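Local coordinates for MobB protein homolog (Geobacillus stearothermophilus, PDB 1XJC) that is of unknown function but, as a MobB homolog of the P-loop NTPase clan, probably binds nucleotide and assists molybdenum cofactor guanine dinucleotide synthesis, at residues A[130-138]-A[146-157]. Sequence-based numbering, arbitrary orientation.
Sequences NIRAVIAWE and HPVFSLADDDEY
Ile-135 lays its CD1 over the centre of the Tyr-157 ring, 3.7 Å from the centroid and 11° off the normal, while Asp-154 CA covers the opposite face. The pair belongs to the last parallel strand pairing of this P-loop NTPase-type sheet: strand 148-150, outermost within this chain, lies beside strand 131-136, and the chain then turns into helix 154-166, which packs back on the sheet. Four backbone bonds join the strands, alternating in direction as parallel pairing requires; the shortest runs from Ala-136 N to Phe-149 O (2.8 Å), and the longest, from Leu-151 N to Ala-136 O (3.2 Å), carries the ladder into the turn. Ile-135 serves two neighbours at once. With CG1 beside the backbone N (chi1 -64°), its CD1 reaches the tyrosine, leaving CG2 to meet Leu-151 CD1 at 3.7 Å. Leu-20 of helix 17-30 touches both Ile-135 and Tyr-157, so all three pack together on one side of the sheet. Before the strands pair, His-146 crosses Ile-131 at about a right angle, the methyl CG2 lying over the imidazole 4.0 Å from its centroid. The carbonyl oxygen of Ile-131 sits above that ring near its rim, in contact rather than bonded. Were His-146 reduced to an alanine, Ile-131 CG2 would probably lose its aromatic cover and a gap would be likely to open beside the start of the strand. On the other face, Val-134 CB meets Val-148 CG2 at 4.2 Å. At the far end, Tyr-157 OH donates to Leu-151 O at 2.8 Å, tilted 23° from the carbonyl plane.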
# COMPACT_ATOMS: atom_id res chain seq x y z
N ASN A 130 9.93 5.25 -7.72
CA ASN A 130 8.70 4.79 -8.36
C ASN A 130 7.39 5.44 -7.85
O ASN A 130 6.35 4.79 -7.84
CB ASN A 130 8.63 3.27 -8.19
CG ASN A 130 8.08 2.56 -9.41
OD1 ASN A 130 7.57 3.19 -10.34
ND2 ASN A 130 8.18 1.23 -9.42
N ILE A 131 7.43 6.70 -7.44
CA ILE A 131 6.21 7.37 -6.98
C ILE A 131 5.27 7.55 -8.17
O ILE A 131 5.67 8.10 -9.19
CB ILE A 131 6.52 8.78 -6.39
CG1 ILE A 131 7.32 8.62 -5.09
CG2 ILE A 131 5.21 9.55 -6.09
CD1 ILE A 131 7.88 9.96 -4.58
N ARG A 132 4.02 7.09 -8.05
CA ARG A 132 3.07 7.24 -9.15
C ARG A 132 2.02 8.33 -8.91
O ARG A 132 1.43 8.86 -9.85
CB ARG A 132 2.35 5.91 -9.42
CG ARG A 132 3.28 4.74 -9.75
CD ARG A 132 4.16 5.07 -10.96
NE ARG A 132 5.06 3.97 -11.33
CZ ARG A 132 4.67 2.89 -12.00
NH1 ARG A 132 3.41 2.76 -12.37
NH2 ARG A 132 5.55 1.92 -12.28
N ALA A 133 1.76 8.64 -7.65
CA ALA A 133 0.76 9.65 -7.31
C ALA A 133 0.95 10.08 -5.89
O ALA A 133 1.58 9.38 -5.10
CB ALA A 133 -0.67 9.08 -7.49
N VAL A 134 0.38 11.25 -5.59
CA VAL A 134 0.42 11.85 -4.27
C VAL A 134 -1.01 12.19 -3.88
O VAL A 134 -1.78 12.69 -4.71
CB VAL A 134 1.22 13.19 -4.27
CG1 VAL A 134 1.26 13.78 -2.84
CG2 VAL A 134 2.65 12.96 -4.81
N ILE A 135 -1.37 11.90 -2.63
CA ILE A 135 -2.68 12.24 -2.11
C ILE A 135 -2.33 13.10 -0.90
O ILE A 135 -1.60 12.67 -0.01
CB ILE A 135 -3.49 10.98 -1.73
CG1 ILE A 135 -3.75 10.14 -2.99
CG2 ILE A 135 -4.79 11.38 -1.03
CD1 ILE A 135 -4.48 8.80 -2.76
N ALA A 136 -2.84 14.34 -0.87
CA ALA A 136 -2.45 15.27 0.18
C ALA A 136 -3.55 16.00 0.91
O ALA A 136 -4.69 16.06 0.44
CB ALA A 136 -1.48 16.29 -0.40
N TRP A 137 -3.19 16.59 2.05
CA TRP A 137 -4.11 17.37 2.87
C TRP A 137 -4.26 18.77 2.27
O TRP A 137 -5.28 19.43 2.46
CB TRP A 137 -3.57 17.57 4.28
CG TRP A 137 -3.62 16.44 5.24
CD1 TRP A 137 -3.58 15.10 4.97
CD2 TRP A 137 -3.56 16.56 6.66
NE1 TRP A 137 -3.49 14.38 6.14
CE2 TRP A 137 -3.47 15.25 7.20
CE3 TRP A 137 -3.57 17.65 7.54
CZ2 TRP A 137 -3.39 15.01 8.57
CZ3 TRP A 137 -3.48 17.41 8.91
CH2 TRP A 137 -3.40 16.09 9.41
N GLU A 138 -3.21 19.23 1.60
CA GLU A 138 -3.18 20.57 1.00
C GLU A 138 -2.36 20.55 -0.28
O GLU A 138 -1.66 19.57 -0.54
CB GLU A 138 -2.55 21.57 1.98
CG GLU A 138 -1.22 21.11 2.57
CD GLU A 138 -0.38 22.26 3.12
OE1 GLU A 138 -0.98 23.30 3.49
OE2 GLU A 138 0.87 22.13 3.17
N HIS A 146 4.07 14.17 -10.70
CA HIS A 146 3.03 13.17 -10.48
C HIS A 146 1.68 13.80 -10.18
O HIS A 146 1.61 14.90 -9.63
CB HIS A 146 3.41 12.27 -9.31
CG HIS A 146 4.85 11.85 -9.33
ND1 HIS A 146 5.37 11.02 -10.30
CD2 HIS A 146 5.88 12.17 -8.51
CE1 HIS A 146 6.66 10.86 -10.08
NE2 HIS A 146 7.00 11.54 -9.00
N PRO A 147 0.59 13.12 -10.55
CA PRO A 147 -0.72 13.72 -10.25
C PRO A 147 -0.88 13.82 -8.73
O PRO A 147 -0.36 12.99 -7.98
CB PRO A 147 -1.71 12.73 -10.88
CG PRO A 147 -0.96 11.44 -10.92
CD PRO A 147 0.44 11.86 -11.29
N VAL A 148 -1.56 14.88 -8.30
CA VAL A 148 -1.80 15.10 -6.88
C VAL A 148 -3.31 15.18 -6.70
O VAL A 148 -4.00 15.89 -7.45
CB VAL A 148 -1.17 16.44 -6.38
CG1 VAL A 148 -1.44 16.62 -4.86
CG2 VAL A 148 0.33 16.47 -6.68
N PHE A 149 -3.83 14.45 -5.71
CA PHE A 149 -5.26 14.44 -5.42
C PHE A 149 -5.46 14.84 -3.95
O PHE A 149 -4.55 14.74 -3.11
CB PHE A 149 -5.87 13.02 -5.56
CG PHE A 149 -5.69 12.37 -6.92
CD1 PHE A 149 -6.67 12.49 -7.91
CD2 PHE A 149 -4.56 11.58 -7.18
CE1 PHE A 149 -6.54 11.82 -9.13
CE2 PHE A 149 -4.42 10.91 -8.40
CZ PHE A 149 -5.40 11.03 -9.38
N SER A 150 -6.66 15.30 -3.65
CA SER A 150 -7.00 15.63 -2.28
C SER A 150 -7.41 14.30 -1.65
O SER A 150 -8.02 13.45 -2.31
CB SER A 150 -8.20 16.58 -2.24
OG SER A 150 -8.86 16.49 -0.98
N LEU A 151 -7.06 14.12 -0.38
CA LEU A 151 -7.43 12.91 0.36
C LEU A 151 -8.96 12.73 0.37
O LEU A 151 -9.49 11.60 0.45
CB LEU A 151 -6.90 13.01 1.80
CG LEU A 151 -7.22 11.82 2.69
CD1 LEU A 151 -6.52 10.57 2.11
CD2 LEU A 151 -6.76 12.11 4.14
N ALA A 152 -9.69 13.84 0.26
CA ALA A 152 -11.15 13.77 0.26
C ALA A 152 -11.72 13.33 -1.09
O ALA A 152 -12.88 12.92 -1.20
CB ALA A 152 -11.74 15.15 0.62
N ASP A 153 -10.89 13.37 -2.13
CA ASP A 153 -11.37 13.06 -3.48
C ASP A 153 -11.22 11.61 -3.93
O ASP A 153 -10.72 11.35 -5.04
CB ASP A 153 -10.66 14.02 -4.43
CG ASP A 153 -11.24 14.04 -5.83
OD1 ASP A 153 -12.46 13.81 -6.00
OD2 ASP A 153 -10.45 14.33 -6.76
N ASP A 154 -11.64 10.66 -3.09
CA ASP A 154 -11.51 9.25 -3.45
C ASP A 154 -12.38 8.86 -4.65
O ASP A 154 -12.07 7.90 -5.34
CB ASP A 154 -11.84 8.32 -2.25
CG ASP A 154 -13.23 8.58 -1.67
OD1 ASP A 154 -13.48 9.68 -1.12
OD2 ASP A 154 -14.08 7.67 -1.76
N ASP A 155 -13.46 9.60 -4.89
CA ASP A 155 -14.32 9.30 -6.04
C ASP A 155 -13.50 9.43 -7.32
O ASP A 155 -13.88 8.93 -8.38
CB ASP A 155 -15.51 10.25 -6.12
CG ASP A 155 -16.64 9.84 -5.19
OD1 ASP A 155 -16.65 8.67 -4.75
OD2 ASP A 155 -17.52 10.69 -4.91
N GLU A 156 -12.36 10.10 -7.20
CA GLU A 156 -11.49 10.25 -8.34
C GLU A 156 -10.22 9.42 -8.23
O GLU A 156 -9.85 8.73 -9.19
CB GLU A 156 -11.11 11.71 -8.53
CG GLU A 156 -10.29 11.92 -9.77
CD GLU A 156 -10.73 13.16 -10.51
OE1 GLU A 156 -10.44 14.28 -10.03
OE2 GLU A 156 -11.39 13.00 -11.56
N TYR A 157 -9.56 9.42 -7.07
CA TYR A 157 -8.31 8.65 -7.03
C TYR A 157 -8.44 7.12 -6.99
O TYR A 157 -7.54 6.43 -7.46
CB TYR A 157 -7.34 9.16 -5.93
CG TYR A 157 -7.80 9.12 -4.50
CD1 TYR A 157 -7.96 7.90 -3.82
CD2 TYR A 157 -8.02 10.30 -3.78
CE1 TYR A 157 -8.33 7.87 -2.47
CE2 TYR A 157 -8.38 10.28 -2.44
CZ TYR A 157 -8.53 9.06 -1.79
OH TYR A 157 -8.87 9.05 -0.46